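Local coordinates for cell division control protein 4 (Saccharomyces cerevisiae, PDB 3V7D), which serves as the substrate-recognition subunit of an SCF E3 ubiquitin ligase, binding phosphorylated proteins such as the CDK inhibitor SIC1 so that they are ubiquitinated and degraded, at residues S73-L78 and D89-S94; T228-K233 and P260-V265; L357-D362 and T398-D403. The protein carries 1 engineered substitution. One frame throughout, in Å; residues are numbered along the deposited sequence.

Contact 1: residues S73-L78 and D89-S94; sequences SLNLKL and DRLRLS
Leu78 and Leu91 both set CG anti to their own carbonyl carbon (chi1 -74° and -69°), and these matching torsions bring Leu78 CD1 to 3.8 Å from Leu91 CD2. Leu78 CD1 also reaches the backbone of 89-94, 3.7 Å from Arg90 O, while Ser94 offers its CB, 3.7 Å from Leu78 CD1, rather than its hydroxyl. Leu78 is thus a buried wedge between Arg90, Leu91 and Ser94. The two helices cross almost at right angles (97°), so the contact is confined to a short patch, and Leu74 adds only a light touch, its CD2 lying 4.3 Å from Leu91 CD2.

Asn75 flanks the patch, with OD1 3.6 Å from Leu91 CD2, a polar atom lying against a methyl. On this side a water takes over: it accepts from Arg90 NH1 at 2.8 Å and donates to Asn75 O at 2.9 Å, with a weaker, longer bond to Asn75 OD1. The Arg90 chain runs extended from CG to NE past Leu78 O, and its NE is held by Tyr82 O, just beyond helix 71-81.

Leu91 also packs on Thr53, Trp56 and Leu60 of helix 53-62. The crossing lies in the helical region between the F-box and the WD40 propeller. Helix 89-94 is part of the long helix 87-106, and its Arg92, salt-bridged to Asp89, hydrogen-bonds to a polar side chain of another protein in the assembly.

With no direct hydrogen bond from one segment to the other, the crossing relies on leucine methyls and a water bridge; Arg90, set beside carbonyls at the C-terminal end of helix 71-81, probably gains from their partial negative charge.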
ATOM      1  N   SER B  73       4.177   6.239  -9.667  1.00 43.80           N
ATOM      2  CA  SER B  73       5.329   5.351  -9.565  1.00 46.29           C
ATOM      3  C   SER B  73       4.991   3.937 -10.046  1.00 45.14           C
ATOM      4  O   SER B  73       5.841   3.247 -10.614  1.00 41.53           O
ATOM      5  CB  SER B  73       5.864   5.322  -8.132  1.00 48.91           C
ATOM      6  OG  SER B  73       6.549   4.108  -7.870  1.00 58.47           O
ATOM      7  N   LEU B  74       3.752   3.509  -9.821  1.00 43.53           N
ATOM      8  CA  LEU B  74       3.313   2.199 -10.296  1.00 43.02           C
ATOM      9  C   LEU B  74       3.265   2.181 -11.816  1.00 40.88           C
ATOM     10  O   LEU B  74       3.782   1.260 -12.446  1.00 47.53           O
ATOM     11  CB  LEU B  74       1.939   1.821  -9.737  1.00 39.69           C
ATOM     12  CG  LEU B  74       1.397   0.502 -10.309  1.00 38.03           C
ATOM     13  CD1 LEU B  74       2.205  -0.682  -9.789  1.00 33.75           C
ATOM     14  CD2 LEU B  74      -0.089   0.315 -10.030  1.00 34.92           C
ATOM     15  N   ASN B  75       2.641   3.208 -12.390  1.00 40.04           N
ATOM     16  CA  ASN B  75       2.508   3.346 -13.839  1.00 47.53           C
ATOM     17  C   ASN B  75       3.837   3.288 -14.573  1.00 45.25           C
ATOM     18  O   ASN B  75       3.970   2.589 -15.576  1.00 45.65           O
ATOM     19  CB  ASN B  75       1.799   4.651 -14.192  1.00 47.60           C
ATOM     20  CG  ASN B  75       0.345   4.443 -14.525  1.00 58.66           C
ATOM     21  OD1 ASN B  75      -0.033   3.408 -15.073  1.00 61.30           O
ATOM     22  ND2 ASN B  75      -0.486   5.423 -14.192  1.00 65.97           N
ATOM     23  N   LEU B  76       4.812   4.031 -14.063  1.00 45.08           N
ATOM     24  CA  LEU B  76       6.148   4.059 -14.641  1.00 46.98           C
ATOM     25  C   LEU B  76       6.808   2.682 -14.583  1.00 48.72           C
ATOM     26  O   LEU B  76       7.359   2.195 -15.574  1.00 50.90           O
ATOM     27  CB  LEU B  76       7.012   5.075 -13.900  1.00 50.53           C
ATOM     28  CG  LEU B  76       8.395   5.276 -14.514  1.00 56.82           C
ATOM     29  CD1 LEU B  76       8.265   5.806 -15.932  1.00 57.97           C
ATOM     30  CD2 LEU B  76       9.202   6.217 -13.662  1.00 59.41           C
ATOM     31  N   LYS B  77       6.752   2.064 -13.409  1.00 45.36           N
ATOM     32  CA  LYS B  77       7.260   0.711 -13.216  1.00 46.91           C
ATOM     33  C   LYS B  77       6.610  -0.273 -14.200  1.00 41.54           C
ATOM     34  O   LYS B  77       7.279  -1.149 -14.759  1.00 41.53           O
ATOM     35  CB  LYS B  77       7.012   0.275 -11.772  1.00 59.86           C
ATOM     36  CG  LYS B  77       7.588  -1.078 -11.409  1.00 74.20           C
ATOM     37  CD  LYS B  77       7.412  -1.365  -9.918  1.00 86.32           C
ATOM     38  CE  LYS B  77       6.505  -2.572  -9.656  1.00 93.06           C
ATOM     39  NZ  LYS B  77       6.276  -2.806  -8.195  1.00 93.90           N
ATOM     40  N   LEU B  78       5.305  -0.111 -14.418  1.00 35.41           N
ATOM     41  CA  LEU B  78       4.569  -0.943 -15.373  1.00 38.20           C
ATOM     42  C   LEU B  78       5.002  -0.695 -16.823  1.00 40.67           C
ATOM     43  O   LEU B  78       5.050  -1.619 -17.639  1.00 39.39           O
ATOM     44  CB  LEU B  78       3.058  -0.737 -15.217  1.00 37.43           C
ATOM     45  CG  LEU B  78       2.437  -1.377 -13.973  1.00 38.32           C
ATOM     46  CD1 LEU B  78       0.934  -1.133 -13.911  1.00 32.97           C
ATOM     47  CD2 LEU B  78       2.742  -2.871 -13.941  1.00 36.78           C
ATOM     48  N   ASP B  89      -4.102  -1.769 -20.379  1.00 33.53           N
ATOM     49  CA  ASP B  89      -3.742  -3.178 -20.335  1.00 37.21           C
ATOM     50  C   ASP B  89      -2.675  -3.442 -19.268  1.00 40.69           C
ATOM     51  O   ASP B  89      -2.693  -4.486 -18.616  1.00 35.06           O
ATOM     52  CB  ASP B  89      -3.271  -3.665 -21.713  1.00 42.24           C
ATOM     53  CG  ASP B  89      -4.394  -3.678 -22.750  1.00 46.60           C
ATOM     54  OD1 ASP B  89      -5.583  -3.752 -22.364  1.00 39.81           O
ATOM     55  OD2 ASP B  89      -4.086  -3.618 -23.958  1.00 46.93           O
ATOM     56  N   ARG B  90      -1.757  -2.494 -19.097  1.00 26.98           N
ATOM     57  CA  ARG B  90      -0.744  -2.581 -18.055  1.00 31.60           C
ATOM     58  C   ARG B  90      -1.418  -2.698 -16.695  1.00 36.64           C
ATOM     59  O   ARG B  90      -1.075  -3.570 -15.895  1.00 33.80           O
ATOM     60  CB  ARG B  90       0.158  -1.343 -18.061  1.00 29.95           C
ATOM     61  CG  ARG B  90       1.212  -1.315 -19.151  1.00 38.42           C
ATOM     62  CD  ARG B  90       1.914   0.040 -19.195  1.00 41.29           C
ATOM     63  NE  ARG B  90       2.873   0.129 -20.295  1.00 45.26           N
ATOM     64  CZ  ARG B  90       3.290   1.273 -20.830  1.00 46.64           C
ATOM     65  NH1 ARG B  90       2.826   2.429 -20.372  1.00 47.45           N
ATOM     66  NH2 ARG B  90       4.165   1.264 -21.828  1.00 42.47           N
ATOM     67  N   LEU B  91      -2.382  -1.815 -16.446  1.00 32.50           N
ATOM     68  CA  LEU B  91      -3.082  -1.775 -15.170  1.00 30.91           C
ATOM     69  C   LEU B  91      -3.939  -3.023 -14.951  1.00 35.94           C
ATOM     70  O   LEU B  91      -4.053  -3.515 -13.827  1.00 33.38           O
ATOM     71  CB  LEU B  91      -3.940  -0.512 -15.067  1.00 32.25           C
ATOM     72  CG  LEU B  91      -3.198   0.823 -14.957  1.00 33.68           C
ATOM     73  CD1 LEU B  91      -4.193   1.962 -14.891  1.00 33.63           C
ATOM     74  CD2 LEU B  91      -2.276   0.860 -13.738  1.00 31.57           C
ATOM     75  N   ARG B  92      -4.544  -3.528 -16.022  1.00 33.00           N
ATOM     76  CA  ARG B  92      -5.332  -4.751 -15.932  1.00 33.00           C
ATOM     77  C   ARG B  92      -4.439  -5.946 -15.595  1.00 29.54           C
ATOM     78  O   ARG B  92      -4.759  -6.735 -14.707  1.00 32.21           O
ATOM     79  CB  ARG B  92      -6.118  -5.008 -17.228  1.00 33.73           C
ATOM     80  CG  ARG B  92      -6.721  -6.420 -17.316  1.00 35.24           C
ATOM     81  CD  ARG B  92      -7.757  -6.544 -18.436  1.00 35.92           C
ATOM     82  NE  ARG B  92      -7.238  -6.093 -19.723  1.00 40.42           N
ATOM     83  CZ  ARG B  92      -6.630  -6.886 -20.599  1.00 44.51           C
ATOM     84  NH1 ARG B  92      -6.472  -8.174 -20.324  1.00 45.15           N
ATOM     85  NH2 ARG B  92      -6.181  -6.392 -21.745  1.00 46.39           N
ATOM     86  N   LEU B  93      -3.315  -6.070 -16.294  1.00 27.74           N
ATOM     87  CA  LEU B  93      -2.385  -7.168 -16.031  1.00 36.34           C
ATOM     88  C   LEU B  93      -1.812  -7.097 -14.615  1.00 37.75           C
ATOM     89  O   LEU B  93      -1.657  -8.117 -13.943  1.00 37.83           O
ATOM     90  CB  LEU B  93      -1.255  -7.199 -17.064  1.00 35.71           C
ATOM     91  CG  LEU B  93      -1.632  -7.557 -18.511  1.00 49.87           C
ATOM     92  CD1 LEU B  93      -0.426  -8.136 -19.243  1.00 56.74           C
ATOM     93  CD2 LEU B  93      -2.824  -8.512 -18.594  1.00 44.43           C
ATOM     94  N   SER B  94      -1.498  -5.887 -14.168  1.00 30.91           N
ATOM     95  CA  SER B  94      -1.017  -5.679 -12.814  1.00 30.02           C
ATOM     96  C   SER B  94      -2.083  -6.126 -11.821  1.00 33.71           C
ATOM     97  O   SER B  94      -1.781  -6.792 -10.831  1.00 31.13           O
ATOM     98  CB  SER B  94      -0.680  -4.203 -12.586  1.00 34.04           C
ATOM     99  OG  SER B  94      -0.234  -3.976 -11.259  1.00 37.65           O
TER
HETATM  100  O   HOH W   1       2.043   3.027 -17.736  1.00 38.78           O

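Contact 2: residues T228-K233 and P260-V265; sequences TLHVWK and PYFVGV
Val231 faces both Val263 and Gly264, a classic beta bulge between the third and the outermost strand of a WD40 propeller blade. The backbones run antiparallel. Val231 N donates to Gly264 O at 3.0 Å, and Val231 O takes Val263 N at 2.9 Å, the donor tilted 24° from the carbonyl plane. The extra residue shifts the pairing by one, so that Trp232 pairs with Phe262, whereas His230 pairs with Val265.

These two pairs make the tightly packed face. The edge of Phe262 turns toward the face of the Trp232 six-membered ring in an offset edge-to-face pair, planes at 63°, with Phe262 CD1 3.8 Å from Trp232 CZ3. Phe262 keeps its CG anti to the backbone N (chi1 174°), a torsion that sets the ring face against the backbone N of Gly264, which stands over its centre. Next to it, Val265 CG2 sits over one face of the His230 imidazole, a CH-pi contact 3.9 Å from the ring centroid. Trp232 and His230 lie against the outer strand of the preceding blade (Phe199) and the loop after it (His202). Within the blade, Trp232 NE1 hydrogen-bonds to Thr222 OG1.

Beyond the bulge the contact opens out toward solvent. Lys233 N still bonds to Tyr261 O, in its carbonyl plane, but past that pair the segment is loop, with Pro260 exposed. There the Lys233 side chain, bent at chi3 and chi4, curls back until NZ donates to Pro260 O at 3.0 Å.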
ATOM      1  N   THR B 228      25.554  10.603  19.216  1.00 46.73           N
ATOM      2  CA  THR B 228      25.532  11.504  18.070  1.00 52.19           C
ATOM      3  C   THR B 228      24.923  10.866  16.830  1.00 57.71           C
ATOM      4  O   THR B 228      24.668   9.660  16.790  1.00 55.61           O
ATOM      5  CB  THR B 228      26.955  11.955  17.674  1.00 53.88           C
ATOM      6  OG1 THR B 228      27.578  10.935  16.880  1.00 51.19           O
ATOM      7  CG2 THR B 228      27.806  12.239  18.908  1.00 57.96           C
ATOM      8  N   LEU B 229      24.695  11.697  15.819  1.00 59.85           N
ATOM      9  CA  LEU B 229      24.441  11.224  14.467  1.00 58.37           C
ATOM     10  C   LEU B 229      25.443  11.865  13.512  1.00 63.11           C
ATOM     11  O   LEU B 229      25.750  13.054  13.626  1.00 61.82           O
ATOM     12  CB  LEU B 229      23.021  11.553  14.019  1.00 57.54           C
ATOM     13  CG  LEU B 229      21.876  10.829  14.724  1.00 55.52           C
ATOM     14  CD1 LEU B 229      21.357  11.647  15.902  1.00 50.09           C
ATOM     15  CD2 LEU B 229      20.767  10.531  13.732  1.00 52.98           C
ATOM     16  N   HIS B 230      25.962  11.073  12.580  1.00 56.00           N
ATOM     17  CA  HIS B 230      26.854  11.593  11.556  1.00 53.96           C
ATOM     18  C   HIS B 230      26.130  11.627  10.221  1.00 57.51           C
ATOM     19  O   HIS B 230      25.352  10.727   9.911  1.00 61.91           O
ATOM     20  CB  HIS B 230      28.113  10.731  11.448  1.00 53.43           C
ATOM     21  CG  HIS B 230      29.123  10.987  12.523  1.00 61.31           C
ATOM     22  ND1 HIS B 230      28.778  11.176  13.844  1.00 62.01           N
ATOM     23  CD2 HIS B 230      30.475  11.079  12.472  1.00 62.01           C
ATOM     24  CE1 HIS B 230      29.871  11.373  14.558  1.00 63.70           C
ATOM     25  NE2 HIS B 230      30.915  11.318  13.750  1.00 61.17           N
ATOM     26  N   VAL B 231      26.376  12.669   9.435  1.00 57.15           N
ATOM     27  CA  VAL B 231      25.779  12.771   8.107  1.00 53.54           C
ATOM     28  C   VAL B 231      26.860  12.654   7.030  1.00 60.70           C
ATOM     29  O   VAL B 231      27.910  13.292   7.117  1.00 63.24           O
ATOM     30  CB  VAL B 231      24.969  14.079   7.934  1.00 53.27           C
ATOM     31  CG1 VAL B 231      24.316  14.124   6.560  1.00 50.15           C
ATOM     32  CG2 VAL B 231      23.912  14.202   9.027  1.00 46.30           C
ATOM     33  N   TRP B 232      26.609  11.818   6.027  1.00 61.14           N
ATOM     34  CA  TRP B 232      27.566  11.608   4.948  1.00 59.33           C
ATOM     35  C   TRP B 232      26.867  11.602   3.596  1.00 61.35           C
ATOM     36  O   TRP B 232      25.721  11.163   3.484  1.00 63.66           O
ATOM     37  CB  TRP B 232      28.321  10.283   5.108  1.00 56.62           C
ATOM     38  CG  TRP B 232      28.443   9.758   6.501  1.00 56.26           C
ATOM     39  CD1 TRP B 232      27.449   9.226   7.272  1.00 58.40           C
ATOM     40  CD2 TRP B 232      29.641   9.660   7.272  1.00 56.32           C
ATOM     41  NE1 TRP B 232      27.953   8.828   8.488  1.00 55.74           N
ATOM     42  CE2 TRP B 232      29.304   9.084   8.512  1.00 53.27           C
ATOM     43  CE3 TRP B 232      30.975  10.018   7.043  1.00 57.79           C
ATOM     44  CZ2 TRP B 232      30.242   8.853   9.514  1.00 57.17           C
ATOM     45  CZ3 TRP B 232      31.909   9.793   8.040  1.00 57.60           C
ATOM     46  CH2 TRP B 232      31.539   9.217   9.259  1.00 60.23           C
ATOM     47  N   LYS B 233      27.558  12.085   2.567  1.00 58.27           N
ATOM     48  CA  LYS B 233      27.072  11.942   1.202  1.00 61.06           C
ATOM     49  C   LYS B 233      27.338  10.521   0.720  1.00 63.47           C
ATOM     50  O   LYS B 233      28.399   9.962   0.990  1.00 66.75           O
ATOM     51  CB  LYS B 233      27.745  12.953   0.272  1.00 66.08           C
ATOM     52  CG  LYS B 233      27.336  14.395   0.533  1.00 74.08           C
ATOM     53  CD  LYS B 233      27.980  15.350  -0.454  1.00 80.56           C
ATOM     54  CE  LYS B 233      29.480  15.427  -0.243  1.00 86.60           C
ATOM     55  NZ  LYS B 233      29.826  16.058   1.061  1.00 88.88           N
ATOM     56  N   PRO B 260      35.799  13.873   2.011  1.00 68.36           N
ATOM     57  CA  PRO B 260      34.946  14.732   1.181  1.00 68.67           C
ATOM     58  C   PRO B 260      33.487  14.272   1.177  1.00 73.87           C
ATOM     59  O   PRO B 260      32.616  14.997   0.697  1.00 74.90           O
ATOM     60  CB  PRO B 260      35.560  14.596  -0.214  1.00 64.45           C
ATOM     61  CG  PRO B 260      36.255  13.281  -0.194  1.00 66.95           C
ATOM     62  CD  PRO B 260      36.755  13.093   1.206  1.00 67.95           C
ATOM     63  N   TYR B 261      33.229  13.084   1.713  1.00 71.48           N
ATOM     64  CA  TYR B 261      31.866  12.581   1.816  1.00 66.57           C
ATOM     65  C   TYR B 261      31.284  12.861   3.196  1.00 67.56           C
ATOM     66  O   TYR B 261      30.127  12.550   3.463  1.00 69.12           O
ATOM     67  CB  TYR B 261      31.813  11.082   1.508  1.00 59.93           C
ATOM     68  CG  TYR B 261      32.341  10.723   0.141  1.00 64.41           C
ATOM     69  CD1 TYR B 261      31.646  11.077  -1.009  1.00 67.92           C
ATOM     70  CD2 TYR B 261      33.535  10.028  -0.004  1.00 67.54           C
ATOM     71  CE1 TYR B 261      32.127  10.749  -2.266  1.00 69.44           C
ATOM     72  CE2 TYR B 261      34.024   9.696  -1.256  1.00 67.86           C
ATOM     73  CZ  TYR B 261      33.316  10.059  -2.383  1.00 68.84           C
ATOM     74  OH  TYR B 261      33.800   9.731  -3.629  1.00 69.99           O
ATOM     75  N   PHE B 262      32.091  13.452   4.071  1.00 64.75           N
ATOM     76  CA  PHE B 262      31.635  13.791   5.414  1.00 62.57           C
ATOM     77  C   PHE B 262      30.944  15.154   5.421  1.00 63.92           C
ATOM     78  O   PHE B 262      31.429  16.113   4.822  1.00 63.34           O
ATOM     79  CB  PHE B 262      32.808  13.758   6.397  1.00 62.30           C
ATOM     80  CG  PHE B 262      32.460  14.233   7.778  1.00 68.82           C
ATOM     81  CD1 PHE B 262      31.620  13.494   8.590  1.00 68.34           C
ATOM     82  CD2 PHE B 262      32.991  15.414   8.271  1.00 72.60           C
ATOM     83  CE1 PHE B 262      31.304  13.930   9.865  1.00 68.89           C
ATOM     84  CE2 PHE B 262      32.680  15.852   9.545  1.00 73.28           C
ATOM     85  CZ  PHE B 262      31.836  15.109  10.343  1.00 71.19           C
ATOM     86  N   VAL B 263      29.800  15.232   6.091  1.00 66.37           N
ATOM     87  CA  VAL B 263      29.018  16.463   6.104  1.00 69.07           C
ATOM     88  C   VAL B 263      29.108  17.164   7.450  1.00 73.72           C
ATOM     89  O   VAL B 263      29.401  18.357   7.517  1.00 78.09           O
ATOM     90  CB  VAL B 263      27.536  16.202   5.764  1.00 63.81           C
ATOM     91  CG1 VAL B 263      26.762  17.508   5.739  1.00 60.78           C
ATOM     92  CG2 VAL B 263      27.416  15.483   4.428  1.00 61.87           C
ATOM     93  N   GLY B 264      28.859  16.420   8.523  1.00 72.72           N
ATOM     94  CA  GLY B 264      28.924  16.985   9.858  1.00 73.50           C
ATOM     95  C   GLY B 264      28.329  16.092  10.929  1.00 71.36           C
ATOM     96  O   GLY B 264      27.781  15.027  10.639  1.00 72.70           O
ATOM     97  N   VAL B 265      28.437  16.536  12.176  1.00 65.81           N
ATOM     98  CA  VAL B 265      27.938  15.777  13.311  1.00 60.93           C
ATOM     99  C   VAL B 265      26.707  16.453  13.896  1.00 63.19           C
ATOM    100  O   VAL B 265      26.672  17.672  14.052  1.00 65.82           O
ATOM    101  CB  VAL B 265      29.010  15.651  14.414  1.00 62.12           C
ATOM    102  CG1 VAL B 265      28.494  14.798  15.569  1.00 61.06           C
ATOM    103  CG2 VAL B 265      30.288  15.062  13.842  1.00 62.22           C
TER

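Contact 3: residues L357-D362 and T398-D403; sequences LLRLSD and TFYVSD
The innermost strands of two adjacent WD40 blades meet here, Leu357 and Arg359 of one lying against Phe399, Tyr400 and Val401 of the other. The strands run nearly parallel, 9° apart, with axes 7.5 Å from each other; side chains rather than backbone bonds fill the gap, and near the end a water donates to Leu360 O and, weakly, to Val401 O. Phe399 is the wedge: its CE1 meets Leu357 CB at 3.7 Å at the ring's edge, and its CE2 meets Arg359 CG at 3.4 Å. The arginine chain bends at chi2 (-90°), which carries it past Phe399 and lays its guanidinium under the rim of the Tyr400 ring; Tyr400 CD1 stands over the guanidinium centre, the two planes 59° apart. Nearer the backbone, Val401 CG1 rests on Arg359 CB at 3.8 Å. With an alanine in place of Arg359, the Tyr400 rim would probably lose the flat group beneath it, and a gap would open beside Phe399.

In the propeller these strands, from repeats WD 6 and WD 7, span the ring from one face to the other. Leu357 packs on an apolar side chain of the bound peptide at one end, whereas at the other Asp362 and Asp403 touch Ser67 and Asn64, in the loop between helices 53-62 and 71-81.

At that far end Ser361 OG donates to Asp403 OD1 at 2.8 Å, nearly in line with its C-O bond. Lys363 N also donates to Asp403 OD1; the two donors probably ease the repulsion from Asp362, whose OD2 lies 4.1 Å from Asp403 OD2.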
ATOM      1  N   LEU B 357       8.747  -1.720  18.165  1.00 33.86           N
ATOM      2  CA  LEU B 357       8.585  -1.929  16.728  1.00 29.70           C
ATOM      3  C   LEU B 357       7.426  -1.121  16.151  1.00 28.95           C
ATOM      4  O   LEU B 357       6.305  -1.168  16.665  1.00 31.50           O
ATOM      5  CB  LEU B 357       8.385  -3.420  16.429  1.00 34.14           C
ATOM      6  CG  LEU B 357       9.520  -4.362  16.840  1.00 37.89           C
ATOM      7  CD1 LEU B 357       9.066  -5.817  16.833  1.00 37.06           C
ATOM      8  CD2 LEU B 357      10.710  -4.164  15.919  1.00 36.73           C
ATOM      9  N   LEU B 358       7.705  -0.390  15.078  1.00 30.19           N
ATOM     10  CA  LEU B 358       6.698   0.431  14.407  1.00 32.36           C
ATOM     11  C   LEU B 358       6.777   0.241  12.908  1.00 30.30           C
ATOM     12  O   LEU B 358       7.869   0.158  12.346  1.00 34.91           O
ATOM     13  CB  LEU B 358       6.916   1.916  14.701  1.00 32.55           C
ATOM     14  CG  LEU B 358       6.726   2.442  16.116  1.00 33.93           C
ATOM     15  CD1 LEU B 358       7.089   3.927  16.162  1.00 28.47           C
ATOM     16  CD2 LEU B 358       5.297   2.205  16.580  1.00 28.81           C
ATOM     17  N   ARG B 359       5.618   0.183  12.261  1.00 26.85           N
ATOM     18  CA  ARG B 359       5.553   0.181  10.805  1.00 32.19           C
ATOM     19  C   ARG B 359       4.393   1.055  10.356  1.00 36.61           C
ATOM     20  O   ARG B 359       3.383   1.160  11.051  1.00 33.83           O
ATOM     21  CB  ARG B 359       5.374  -1.236  10.261  1.00 35.67           C
ATOM     22  CG  ARG B 359       6.560  -2.153  10.488  1.00 40.20           C
ATOM     23  CD  ARG B 359       7.537  -2.099   9.349  1.00 47.23           C
ATOM     24  NE  ARG B 359       8.631  -3.044   9.541  1.00 51.71           N
ATOM     25  CZ  ARG B 359       9.747  -3.035   8.822  1.00 50.92           C
ATOM     26  NH1 ARG B 359       9.908  -2.127   7.866  1.00 48.12           N
ATOM     27  NH2 ARG B 359      10.700  -3.926   9.060  1.00 48.74           N
ATOM     28  N   LEU B 360       4.546   1.685   9.199  1.00 37.75           N
ATOM     29  CA  LEU B 360       3.493   2.518   8.644  1.00 34.67           C
ATOM     30  C   LEU B 360       3.180   2.074   7.224  1.00 36.47           C
ATOM     31  O   LEU B 360       4.042   2.126   6.349  1.00 38.10           O
ATOM     32  CB  LEU B 360       3.912   3.989   8.659  1.00 36.13           C
ATOM     33  CG  LEU B 360       2.891   5.032   8.200  1.00 40.12           C
ATOM     34  CD1 LEU B 360       1.629   4.974   9.054  1.00 38.19           C
ATOM     35  CD2 LEU B 360       3.505   6.431   8.232  1.00 39.50           C
ATOM     36  N   SER B 361       1.956   1.602   7.009  1.00 34.67           N
ATOM     37  CA  SER B 361       1.467   1.345   5.661  1.00 35.34           C
ATOM     38  C   SER B 361       0.558   2.502   5.285  1.00 35.10           C
ATOM     39  O   SER B 361       0.339   3.401   6.094  1.00 37.58           O
ATOM     40  CB  SER B 361       0.695   0.028   5.593  1.00 33.45           C
ATOM     41  OG  SER B 361      -0.569   0.143   6.221  1.00 37.28           O
ATOM     42  N   ASP B 362       0.028   2.483   4.068  1.00 32.84           N
ATOM     43  CA  ASP B 362      -0.836   3.563   3.598  1.00 35.31           C
ATOM     44  C   ASP B 362      -2.012   3.843   4.535  1.00 35.62           C
ATOM     45  O   ASP B 362      -2.387   4.997   4.725  1.00 39.69           O
ATOM     46  CB  ASP B 362      -1.356   3.278   2.182  1.00 44.46           C
ATOM     47  CG  ASP B 362      -0.294   3.472   1.116  1.00 59.74           C
ATOM     48  OD1 ASP B 362       0.577   4.350   1.296  1.00 63.02           O
ATOM     49  OD2 ASP B 362      -0.335   2.747   0.096  1.00 66.33           O
ATOM     50  N   THR B 398       9.898  -9.396  15.509  1.00 30.08           N
ATOM     51  CA  THR B 398       9.802  -8.771  14.195  1.00 30.87           C
ATOM     52  C   THR B 398       8.396  -8.900  13.618  1.00 30.14           C
ATOM     53  O   THR B 398       7.664  -9.833  13.941  1.00 31.01           O
ATOM     54  CB  THR B 398      10.821  -9.382  13.193  1.00 33.75           C
ATOM     55  OG1 THR B 398      10.758  -8.678  11.949  1.00 31.28           O
ATOM     56  CG2 THR B 398      10.523 -10.858  12.937  1.00 24.88           C
ATOM     57  N   PHE B 399       8.023  -7.950  12.769  1.00 27.63           N
ATOM     58  CA  PHE B 399       6.815  -8.081  11.967  1.00 27.29           C
ATOM     59  C   PHE B 399       6.938  -7.230  10.719  1.00 30.06           C
ATOM     60  O   PHE B 399       7.768  -6.328  10.650  1.00 30.70           O
ATOM     61  CB  PHE B 399       5.556  -7.698  12.759  1.00 28.71           C
ATOM     62  CG  PHE B 399       5.338  -6.209  12.896  1.00 30.75           C
ATOM     63  CD1 PHE B 399       5.860  -5.515  13.973  1.00 30.07           C
ATOM     64  CD2 PHE B 399       4.586  -5.512  11.959  1.00 27.36           C
ATOM     65  CE1 PHE B 399       5.649  -4.152  14.111  1.00 33.07           C
ATOM     66  CE2 PHE B 399       4.375  -4.151  12.085  1.00 25.09           C
ATOM     67  CZ  PHE B 399       4.904  -3.468  13.163  1.00 29.91           C
ATOM     68  N   TYR B 400       6.107  -7.523   9.729  1.00 30.57           N
ATOM     69  CA  TYR B 400       6.044  -6.699   8.536  1.00 27.56           C
ATOM     70  C   TYR B 400       4.593  -6.606   8.131  1.00 28.81           C
ATOM     71  O   TYR B 400       3.799  -7.490   8.455  1.00 28.93           O
ATOM     72  CB  TYR B 400       6.888  -7.288   7.408  1.00 27.03           C
ATOM     73  CG  TYR B 400       7.324  -6.255   6.384  1.00 32.12           C
ATOM     74  CD1 TYR B 400       8.464  -5.488   6.589  1.00 28.68           C
ATOM     75  CD2 TYR B 400       6.595  -6.051   5.214  1.00 28.21           C
ATOM     76  CE1 TYR B 400       8.869  -4.545   5.658  1.00 35.60           C
ATOM     77  CE2 TYR B 400       6.996  -5.110   4.274  1.00 28.16           C
ATOM     78  CZ  TYR B 400       8.132  -4.362   4.503  1.00 35.51           C
ATOM     79  OH  TYR B 400       8.534  -3.425   3.576  1.00 40.36           O
ATOM     80  N   VAL B 401       4.235  -5.536   7.430  1.00 26.89           N
ATOM     81  CA  VAL B 401       2.824  -5.284   7.192  1.00 28.63           C
ATOM     82  C   VAL B 401       2.540  -4.505   5.911  1.00 33.92           C
ATOM     83  O   VAL B 401       3.337  -3.668   5.475  1.00 31.67           O
ATOM     84  CB  VAL B 401       2.201  -4.547   8.401  1.00 27.95           C
ATOM     85  CG1 VAL B 401       2.648  -3.085   8.431  1.00 19.98           C
ATOM     86  CG2 VAL B 401       0.679  -4.652   8.383  1.00 28.71           C
ATOM     87  N   SER B 402       1.399  -4.814   5.305  1.00 27.76           N
ATOM     88  CA  SER B 402       0.844  -4.022   4.222  1.00 28.89           C
ATOM     89  C   SER B 402      -0.603  -3.738   4.598  1.00 31.54           C
ATOM     90  O   SER B 402      -1.038  -4.094   5.692  1.00 34.53           O
ATOM     91  CB  SER B 402       0.892  -4.798   2.910  1.00 22.79           C
ATOM     92  OG  SER B 402      -0.013  -5.892   2.946  1.00 29.74           O
ATOM     93  N   ASP B 403      -1.353  -3.110   3.700  1.00 26.77           N
ATOM     94  CA  ASP B 403      -2.763  -2.846   3.959  1.00 29.85           C
ATOM     95  C   ASP B 403      -3.563  -4.142   4.031  1.00 28.21           C
ATOM     96  O   ASP B 403      -4.613  -4.192   4.658  1.00 32.77           O
ATOM     97  CB  ASP B 403      -3.360  -1.932   2.888  1.00 32.85           C
ATOM     98  CG  ASP B 403      -2.835  -0.509   2.966  1.00 37.10           C
ATOM     99  OD1 ASP B 403      -2.305  -0.110   4.029  1.00 33.34           O
ATOM    100  OD2 ASP B 403      -2.963   0.212   1.956  1.00 40.18           O
TER
HETATM  101  O   HOH W   2       5.025  -0.748   5.419  1.00 68.45           O

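In the fold
Contact 1 comes first along the chain, then contact 2, then contact 3. Contact 1 lies on helices 71-81 and 87-106; contacts 2 and 3 are in the WD40 domain, one inside a single blade at its outer strands, the other between the inner strands of two adjacent blades. Contact 1 is about 24 Å from contact 3 and 38 Å from contact 2, centre to centre, and contacts 2 and 3 are 29 Å apart; none touches another. The helical region of contact 1 joins the F-box part to the propeller, whose seam between WD 6 and WD 7 ends at the bound peptide, consistent with the propeller presenting the substrate.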